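Local coordinates for protein D-isomer specific 2-hydroxyacid dehydrogenase NAD-binding (Xanthobacter autotrophicus, PDB 4XA8) that binds NADPH and probably acts as a nicotinamide-dependent oxidoreductase of the D-2-hydroxyacid dehydrogenase family, at residues S24-A29 with T292-I297; L73-G78 with T96-P101; A247-H252 with W273-V278. All coordinates share one frame; numbering follows the deposited sequence.

Contact 1. Residues S24-A29 with T292-I297; sequences SALQAA and TAAPQI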
loop_
_atom_site.group_PDB
_atom_site.type_symbol
_atom_site.label_atom_id
_atom_site.label_comp_id
_atom_site.label_asym_id
_atom_site.label_seq_id
_atom_site.Cartn_x
_atom_site.Cartn_y
_atom_site.Cartn_z
ATOM N N SER A 24 29.116 -9.443 -3.762
ATOM C CA SER A 24 29.375 -9.491 -2.323
ATOM C C SER A 24 28.744 -10.695 -1.648
ATOM O O SER A 24 29.374 -11.369 -0.837
ATOM C CB SER A 24 28.841 -8.243 -1.659
ATOM O OG SER A 24 29.626 -7.159 -2.089
ATOM N N ALA A 25 27.496 -10.950 -2.004
ATOM C CA ALA A 25 26.733 -12.062 -1.455
ATOM C C ALA A 25 27.319 -13.424 -1.879
ATOM O O ALA A 25 27.480 -14.336 -1.049
ATOM C CB ALA A 25 25.257 -11.946 -1.889
ATOM N N LEU A 26 27.660 -13.547 -3.151
ATOM C CA LEU A 26 28.260 -14.781 -3.669
ATOM C C LEU A 26 29.652 -15.057 -3.066
ATOM O O LEU A 26 29.945 -16.170 -2.618
ATOM C CB LEU A 26 28.322 -14.704 -5.186
ATOM C CG LEU A 26 26.971 -14.874 -5.879
ATOM C CD1 LEU A 26 27.123 -14.365 -7.307
ATOM C CD2 LEU A 26 26.520 -16.328 -5.856
ATOM N N GLN A 27 30.482 -14.032 -2.971
ATOM C CA GLN A 27 31.799 -14.186 -2.351
ATOM C C GLN A 27 31.751 -14.341 -0.828
ATOM O O GLN A 27 32.678 -14.879 -0.269
ATOM C CB GLN A 27 32.718 -13.045 -2.769
ATOM C CG GLN A 27 33.136 -13.205 -4.219
ATOM C CD GLN A 27 34.002 -12.068 -4.743
ATOM O OE1 GLN A 27 34.136 -11.015 -4.118
ATOM N NE2 GLN A 27 34.569 -12.274 -5.913
ATOM N N ALA A 28 30.681 -13.885 -0.180
ATOM C CA ALA A 28 30.450 -14.162 1.247
ATOM C C ALA A 28 30.162 -15.641 1.449
ATOM O O ALA A 28 30.790 -16.300 2.293
ATOM C CB ALA A 28 29.308 -13.301 1.815
ATOM N N ALA A 29 29.217 -16.140 0.660
ATOM C CA ALA A 29 28.814 -17.533 0.641
ATOM C C ALA A 29 29.892 -18.499 0.112
ATOM O O ALA A 29 29.913 -19.661 0.523
ATOM C CB ALA A 29 27.556 -17.676 -0.184
ATOM N N THR A 292 19.652 -14.144 0.098
ATOM C CA THR A 292 18.868 -15.355 0.240
ATOM C C THR A 292 18.964 -16.265 -0.974
ATOM O O THR A 292 18.713 -17.472 -0.861
ATOM C CB THR A 292 17.413 -15.011 0.601
ATOM O OG1 THR A 292 16.797 -14.234 -0.421
ATOM C CG2 THR A 292 17.387 -14.198 1.872
ATOM N N ALA A 293 19.365 -15.720 -2.128
ATOM C CA ALA A 293 19.558 -16.555 -3.342
ATOM C C ALA A 293 20.999 -17.112 -3.534
ATOM O O ALA A 293 21.197 -18.160 -4.133
ATOM C CB ALA A 293 19.082 -15.779 -4.583
ATOM N N ALA A 294 22.007 -16.426 -2.989
ATOM C CA ALA A 294 23.422 -16.801 -3.205
ATOM C C ALA A 294 23.768 -18.227 -2.794
ATOM O O ALA A 294 24.545 -18.887 -3.490
ATOM C CB ALA A 294 24.339 -15.830 -2.479
ATOM N N PRO A 295 23.208 -18.717 -1.664
ATOM C CA PRO A 295 23.513 -20.075 -1.212
ATOM C C PRO A 295 23.145 -21.164 -2.192
ATOM O O PRO A 295 23.979 -22.038 -2.441
ATOM C CB PRO A 295 22.698 -20.200 0.086
ATOM C CG PRO A 295 22.672 -18.812 0.606
ATOM C CD PRO A 295 22.480 -17.969 -0.616
ATOM N N GLN A 296 21.948 -21.096 -2.787
ATOM C CA GLN A 296 21.522 -22.104 -3.777
ATOM C C GLN A 296 22.346 -22.025 -5.071
ATOM O O GLN A 296 22.578 -23.052 -5.710
ATOM C CB GLN A 296 19.999 -22.084 -4.050
ATOM C CG GLN A 296 19.494 -20.890 -4.870
ATOM C CD GLN A 296 17.970 -20.709 -4.890
ATOM O OE1 GLN A 296 17.366 -20.675 -5.954
ATOM N NE2 GLN A 296 17.350 -20.557 -3.708
ATOM N N ILE A 297 22.833 -20.833 -5.433
ATOM C CA ILE A 297 23.745 -20.709 -6.578
ATOM C C ILE A 297 25.102 -21.404 -6.284
ATOM O O ILE A 297 25.597 -22.228 -7.088
ATOM C CB ILE A 297 23.949 -19.226 -6.965
ATOM C CG1 ILE A 297 22.610 -18.598 -7.362
ATOM C CG2 ILE A 297 24.985 -19.112 -8.072
ATOM C CD1 ILE A 297 22.602 -17.083 -7.421
#
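Ala294 CB lies over one face of the Ala25 carbonyl, 3.8 Å from Ala25 O. Leu26 CD2 approaches the carbonyl of Ala294 and comes to 4.0 Å from Ala294 O. The remaining contacts are apolar, mostly between methyls, and no hydrogen bond crosses.

Ala294 is the central residue on its helix. Its methyl points toward the other helix and meets two methyls one turn apart: Ala25 CB at 4.0 Å and Ala29 CB, more loosely, at 4.4 Å. The small alanines let the backbones come close. The local axes approach to 8.6 Å and cross at -53°. This is consistent with ridges-into-grooves packing, in which ridges of residues four apart fit each other's grooves.

The two helices belong to the domain built on the five-stranded parallel sheet. Helix 19-29 comes from the start of the chain. Helix 290-306 comes from its end and returns to this domain, as is usual in D-2-hydroxyacid dehydrogenases.

Leu26 carries the second half of the contact. Its CG stands beside the backbone N, anti to the carbonyl carbon (chi1 -74°), and the branch then swings across toward the other helix. CD2 ends 3.9 Å from Ile297 CG2, and the two side chains cross at about a right angle. The same CD2 also reaches Ala294 CB at 4.1 Å. Leu26, Ala294 and Ile297 are all buried. Trp22, one turn before Leu26, touches both Ala293 and Ile297. Pro295 has no N-H to give and Gln296 N also makes no bond to the turn before, so helix 290-306 is kinked there. The next bond back, from Ile297 N to Ala293 O, is weak at 3.4 Å.

Contact 2. Residues L73-G78 with T96-P101; sequences LVINLG and TRLSDP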
loop_
_atom_site.group_PDB
_atom_site.type_symbol
_atom_site.label_atom_id
_atom_site.label_comp_id
_atom_site.label_asym_id
_atom_site.label_seq_id
_atom_site.Cartn_x
_atom_site.Cartn_y
_atom_site.Cartn_z
ATOM N N LEU A 73 26.821 -24.056 -16.609
ATOM C CA LEU A 73 25.648 -23.747 -15.810
ATOM C C LEU A 73 25.176 -22.321 -16.096
ATOM O O LEU A 73 25.974 -21.372 -16.079
ATOM C CB LEU A 73 25.988 -23.916 -14.314
ATOM C CG LEU A 73 24.887 -23.565 -13.298
ATOM C CD1 LEU A 73 23.675 -24.454 -13.536
ATOM C CD2 LEU A 73 25.381 -23.722 -11.858
ATOM N N VAL A 74 23.887 -22.170 -16.394
ATOM C CA VAL A 74 23.240 -20.859 -16.438
ATOM C C VAL A 74 22.214 -20.745 -15.325
ATOM O O VAL A 74 21.500 -21.716 -15.020
ATOM C CB VAL A 74 22.548 -20.614 -17.790
ATOM C CG1 VAL A 74 21.758 -19.309 -17.767
ATOM C CG2 VAL A 74 23.584 -20.573 -18.870
ATOM N N ILE A 75 22.167 -19.566 -14.718
ATOM C CA ILE A 75 21.214 -19.256 -13.664
ATOM C C ILE A 75 20.467 -17.982 -14.066
ATOM O O ILE A 75 21.073 -16.940 -14.265
ATOM C CB ILE A 75 21.881 -19.036 -12.274
ATOM C CG1 ILE A 75 22.870 -20.162 -11.914
ATOM C CG2 ILE A 75 20.797 -18.919 -11.210
ATOM C CD1 ILE A 75 24.334 -19.841 -12.183
ATOM N N ASN A 76 19.159 -18.082 -14.214
ATOM C CA ASN A 76 18.344 -16.956 -14.613
ATOM C C ASN A 76 17.919 -16.152 -13.370
ATOM O O ASN A 76 17.443 -16.723 -12.394
ATOM C CB ASN A 76 17.120 -17.466 -15.401
ATOM C CG ASN A 76 16.381 -16.360 -16.129
ATOM O OD1 ASN A 76 15.190 -16.153 -15.916
ATOM N ND2 ASN A 76 17.080 -15.631 -16.963
ATOM N N LEU A 77 18.089 -14.836 -13.391
ATOM C CA LEU A 77 17.821 -13.994 -12.203
ATOM C C LEU A 77 16.341 -13.735 -11.915
ATOM O O LEU A 77 15.902 -12.589 -11.885
ATOM C CB LEU A 77 18.525 -12.636 -12.298
ATOM C CG LEU A 77 20.002 -12.600 -11.970
ATOM C CD1 LEU A 77 20.717 -11.409 -12.599
ATOM C CD2 LEU A 77 20.141 -12.604 -10.455
ATOM N N GLY A 78 15.593 -14.797 -11.651
ATOM C CA GLY A 78 14.174 -14.697 -11.317
ATOM C C GLY A 78 13.715 -16.105 -11.034
ATOM O O GLY A 78 14.375 -17.056 -11.487
ATOM N N THR A 96 19.012 -22.954 -14.686
ATOM C CA THR A 96 18.288 -22.939 -13.442
ATOM C C THR A 96 17.631 -21.580 -13.245
ATOM O O THR A 96 18.025 -20.573 -13.872
ATOM C CB THR A 96 19.224 -23.231 -12.266
ATOM O OG1 THR A 96 20.351 -22.352 -12.336
ATOM C CG2 THR A 96 19.684 -24.676 -12.293
ATOM N N ARG A 97 16.615 -21.589 -12.401
ATOM C CA ARG A 97 15.980 -20.381 -11.927
ATOM C C ARG A 97 16.221 -20.330 -10.418
ATOM O O ARG A 97 16.671 -21.312 -9.809
ATOM C CB ARG A 97 14.491 -20.372 -12.282
ATOM C CG ARG A 97 13.596 -21.066 -11.269
ATOM C CD ARG A 97 12.267 -21.502 -11.869
ATOM N NE ARG A 97 11.586 -22.383 -10.931
ATOM C CZ ARG A 97 11.911 -23.659 -10.703
ATOM N NH1 ARG A 97 12.920 -24.243 -11.350
ATOM N NH2 ARG A 97 11.219 -24.370 -9.821
ATOM N N LEU A 98 15.963 -19.178 -9.826
ATOM C CA LEU A 98 16.081 -19.044 -8.398
ATOM C C LEU A 98 14.757 -19.489 -7.771
ATOM O O LEU A 98 13.677 -19.236 -8.301
ATOM C CB LEU A 98 16.402 -17.620 -8.001
ATOM C CG LEU A 98 17.573 -16.995 -8.758
ATOM C CD1 LEU A 98 17.597 -15.503 -8.454
ATOM C CD2 LEU A 98 18.884 -17.702 -8.429
ATOM N N SER A 99 14.858 -20.197 -6.665
ATOM C CA SER A 99 13.695 -20.626 -5.924
ATOM C C SER A 99 13.776 -19.859 -4.621
ATOM O O SER A 99 14.591 -20.177 -3.762
ATOM C CB SER A 99 13.761 -22.140 -5.711
ATOM O OG SER A 99 12.746 -22.613 -4.839
ATOM N N ASP A 100 12.991 -18.796 -4.502
ATOM C CA ASP A 100 13.000 -18.016 -3.286
ATOM C C ASP A 100 11.638 -18.240 -2.678
ATOM O O ASP A 100 10.633 -17.686 -3.157
ATOM C CB ASP A 100 13.261 -16.531 -3.539
ATOM C CG ASP A 100 13.276 -15.731 -2.244
ATOM O OD1 ASP A 100 12.212 -15.675 -1.593
ATOM O OD2 ASP A 100 14.355 -15.211 -1.859
ATOM N N PRO A 101 11.599 -19.066 -1.626
ATOM C CA PRO A 101 10.377 -19.546 -1.027
ATOM C C PRO A 101 9.413 -18.478 -0.608
ATOM O O PRO A 101 8.266 -18.805 -0.404
ATOM C CB PRO A 101 10.879 -20.284 0.216
ATOM C CG PRO A 101 12.138 -20.866 -0.251
ATOM C CD PRO A 101 12.758 -19.821 -1.123
#
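Strands 73-76 and 95-97 run parallel, with Thr96 bridging Ile75: Thr96 N donates to Val74 O (2.8 Å), and Asn76 N donates to Thr96 O (2.8 Å) in a nearly straight bond of 175°. Beyond the strands, Leu98 N reaches Gly78 O at 3.1 Å from above the carbonyl plane. Leu77 centres an inverse gamma turn there, which brings Gly78 round to this bond.

Thr96 also binds through its side chain. Its OG1 stands between the backbone N and carbonyl carbon (chi1 52°) and donates to Val74 O at 3.0 Å. Val74 O is thus gripped twice by one residue, with OG1 and N on opposite faces of its plane. The strand pair lies at one side of the five-stranded parallel sheet, with strand 95-97 outermost within the chain and 73-76 next to it. Ile75 lies alongside Thr96, its CG1 3.4 Å from Thr96 OG1. A valine in place of Thr96 would probably cost Val74 O one of these two bonds, leaving the backbone N-H as the remaining one of the pair.

Leu98 crosses Ile75 at about a right angle, CD2 to Ile75 CG2 at 3.6 Å. Its CD1 leans over the turn toward Leu77. Arg97, which contacts NADPH in a structure of this protein though none is bound to this chain, points to the same sheet face as Asn76. Its CB lies 3.4 Å from Gly78 O.

Contact 3. Residues A247-H252 with W273-V278; sequences ALRSGH and WAMDNV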
loop_
_atom_site.group_PDB
_atom_site.type_symbol
_atom_site.label_atom_id
_atom_site.label_comp_id
_atom_site.label_asym_id
_atom_site.label_seq_id
_atom_site.Cartn_x
_atom_site.Cartn_y
_atom_site.Cartn_z
ATOM N N ALA A 247 -5.225 3.685 -24.218
ATOM C CA ALA A 247 -6.339 3.674 -23.245
ATOM C C ALA A 247 -6.167 4.689 -22.102
ATOM O O ALA A 247 -7.136 5.272 -21.622
ATOM C CB ALA A 247 -6.535 2.269 -22.703
ATOM N N LEU A 248 -4.929 4.901 -21.686
ATOM C CA LEU A 248 -4.620 5.891 -20.687
ATOM C C LEU A 248 -4.851 7.296 -21.240
ATOM O O LEU A 248 -5.382 8.155 -20.542
ATOM C CB LEU A 248 -3.166 5.732 -20.219
ATOM C CG LEU A 248 -2.928 4.591 -19.220
ATOM C CD1 LEU A 248 -1.457 4.250 -19.023
ATOM C CD2 LEU A 248 -3.543 4.959 -17.886
ATOM N N ARG A 249 -4.445 7.521 -22.476
ATOM C CA ARG A 249 -4.655 8.837 -23.102
ATOM C C ARG A 249 -6.145 9.172 -23.328
ATOM O O ARG A 249 -6.542 10.318 -23.227
ATOM C CB ARG A 249 -3.911 8.921 -24.441
ATOM C CG ARG A 249 -2.402 8.942 -24.355
ATOM C CD ARG A 249 -1.841 9.529 -25.641
ATOM N NE ARG A 249 -0.438 9.191 -25.903
ATOM C CZ ARG A 249 0.632 9.777 -25.348
ATOM N NH1 ARG A 249 0.516 10.738 -24.424
ATOM N NH2 ARG A 249 1.848 9.374 -25.702
ATOM N N SER A 250 -6.976 8.190 -23.618
ATOM C CA SER A 250 -8.384 8.465 -23.872
ATOM C C SER A 250 -9.208 8.565 -22.575
ATOM O O SER A 250 -10.414 8.900 -22.604
ATOM C CB SER A 250 -8.960 7.366 -24.756
ATOM O OG SER A 250 -8.982 6.129 -24.029
ATOM N N GLY A 251 -8.595 8.213 -21.453
ATOM C CA GLY A 251 -9.291 8.160 -20.190
ATOM C C GLY A 251 -10.068 6.872 -19.994
ATOM O O GLY A 251 -10.784 6.765 -19.029
ATOM N N HIS A 252 -9.919 5.893 -20.881
ATOM C CA HIS A 252 -10.553 4.613 -20.671
ATOM C C HIS A 252 -10.023 3.918 -19.412
ATOM O O HIS A 252 -10.776 3.314 -18.665
ATOM C CB HIS A 252 -10.446 3.681 -21.908
ATOM C CG HIS A 252 -11.290 2.460 -21.773
ATOM N ND1 HIS A 252 -12.658 2.534 -21.643
ATOM C CD2 HIS A 252 -10.968 1.149 -21.637
ATOM C CE1 HIS A 252 -13.148 1.317 -21.488
ATOM N NE2 HIS A 252 -12.145 0.461 -21.462
ATOM N N TRP A 273 6.514 7.876 -18.297
ATOM C CA TRP A 273 7.225 8.579 -17.215
ATOM C C TRP A 273 6.499 9.859 -16.763
ATOM O O TRP A 273 6.373 10.116 -15.559
ATOM C CB TRP A 273 8.650 8.974 -17.601
ATOM C CG TRP A 273 9.648 7.890 -17.825
ATOM C CD1 TRP A 273 10.155 7.496 -19.023
ATOM C CD2 TRP A 273 10.309 7.091 -16.829
ATOM N NE1 TRP A 273 11.079 6.491 -18.840
ATOM C CE2 TRP A 273 11.191 6.231 -17.500
ATOM C CE3 TRP A 273 10.250 7.031 -15.421
ATOM C CZ2 TRP A 273 12.016 5.334 -16.817
ATOM C CZ3 TRP A 273 11.034 6.119 -14.757
ATOM C CH2 TRP A 273 11.914 5.289 -15.454
ATOM N N ALA A 274 6.052 10.676 -17.723
ATOM C CA ALA A 274 5.484 11.973 -17.382
ATOM C C ALA A 274 4.007 11.931 -17.094
ATOM O O ALA A 274 3.436 12.951 -16.801
ATOM C CB ALA A 274 5.752 12.994 -18.488
ATOM N N MET A 275 3.378 10.763 -17.160
ATOM C CA MET A 275 1.951 10.695 -16.866
ATOM C C MET A 275 1.686 10.759 -15.358
ATOM O O MET A 275 2.050 9.846 -14.615
ATOM C CB MET A 275 1.366 9.412 -17.422
ATOM C CG MET A 275 1.369 9.371 -18.918
ATOM S SD MET A 275 0.388 7.978 -19.536
ATOM C CE MET A 275 0.850 8.201 -21.238
ATOM N N ASP A 276 1.004 11.818 -14.938
ATOM C CA ASP A 276 0.545 12.030 -13.582
ATOM C C ASP A 276 -0.259 10.910 -12.972
ATOM O O ASP A 276 -0.238 10.732 -11.737
ATOM C CB ASP A 276 -0.383 13.256 -13.545
ATOM C CG ASP A 276 0.278 14.463 -13.014
ATOM O OD1 ASP A 276 1.127 14.286 -12.118
ATOM O OD2 ASP A 276 -0.071 15.592 -13.453
ATOM N N ASN A 277 -1.015 10.207 -13.811
ATOM C CA ASN A 277 -1.872 9.089 -13.356
ATOM C C ASN A 277 -1.293 7.678 -13.482
ATOM O O ASN A 277 -2.019 6.686 -13.365
ATOM C CB ASN A 277 -3.203 9.168 -14.078
ATOM C CG ASN A 277 -3.052 9.142 -15.571
ATOM O OD1 ASN A 277 -2.010 9.531 -16.102
ATOM N ND2 ASN A 277 -4.075 8.732 -16.250
ATOM N N VAL A 278 0.017 7.587 -13.752
ATOM C CA VAL A 278 0.741 6.339 -13.802
ATOM C C VAL A 278 1.846 6.381 -12.734
ATOM O O VAL A 278 2.557 7.396 -12.626
ATOM C CB VAL A 278 1.406 6.116 -15.171
ATOM C CG1 VAL A 278 2.252 4.875 -15.162
ATOM C CG2 VAL A 278 0.376 6.027 -16.278
#
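Leu248 packs against Met275, Asn277 and Val278 inside the Rossmann-type NAD-binding domain. Leu248 sits near the end of helix 241-250, which leads into strand 253-258. Met275 and Asn277 lie in the loop leading to strand 278-280, and Val278 begins that strand, the next one and a border of the seven-stranded parallel sheet.

The apolar contacts all run through Leu248 CD1. It meets Val278 CG2 at 3.7 Å, with the two side chains at about a right angle. On the Met275 side it lies 4.2 Å from Met275 SD. Leu248 CD2 turns to Asn277 instead and touches ND2 at 4.1 Å. These two side chains slide past each other in opposite directions.

No hydrogen bond links the two segments; the polar bonds lie within each one or go to other parts. Asn277 ND2 is hydrogen-bonded to Ala254 O, so the amide ties the loop to strand 253-258. A type I turn runs from Met275 to Val278, closed by Val278 N to Met275 O at 3.2 Å. The helix ends in a Schellman motif, with Gly251 at positive phi (82°). Val278 O and Trp273 O both accept from Gln129 NE2 of the second subunit, so this loop is also part of the dimer contact.

The remaining interaction involves a flat charged group. The Arg249 side chain is extended from CG to NE and comes back toward the loop. Met275 is extended beyond CG and meets it at about a right angle. Met275 CE lies over one face of the guanidinium, offset toward the rim, 4.1 Å from Arg249 NH1.

How the contacts relate
Contacts 1 and 2 are neighbours in one domain, with centres 12 Å apart. Helix 290-306 packs on helix 19-29 and also touches the loop that follows strand 95-97. Gln296 OE1 probably accepts a hydrogen bond from Ser99 N, and Ile297 CD1 packs on Leu98 CD2. Contact 3 lies in the NAD-binding domain, across the chain's centre, about 41 Å from contact 1 and 35 Å from contact 2, centre to centre. Along the chain, contact 2 comes before contact 3, and both fall between the two segments of contact 1. The chain therefore crosses between the domains and returns. Arg97 (contact 2) and Asp154 (NAD-binding domain) contact NADPH in a structure of this protein, consistent with a site between domains.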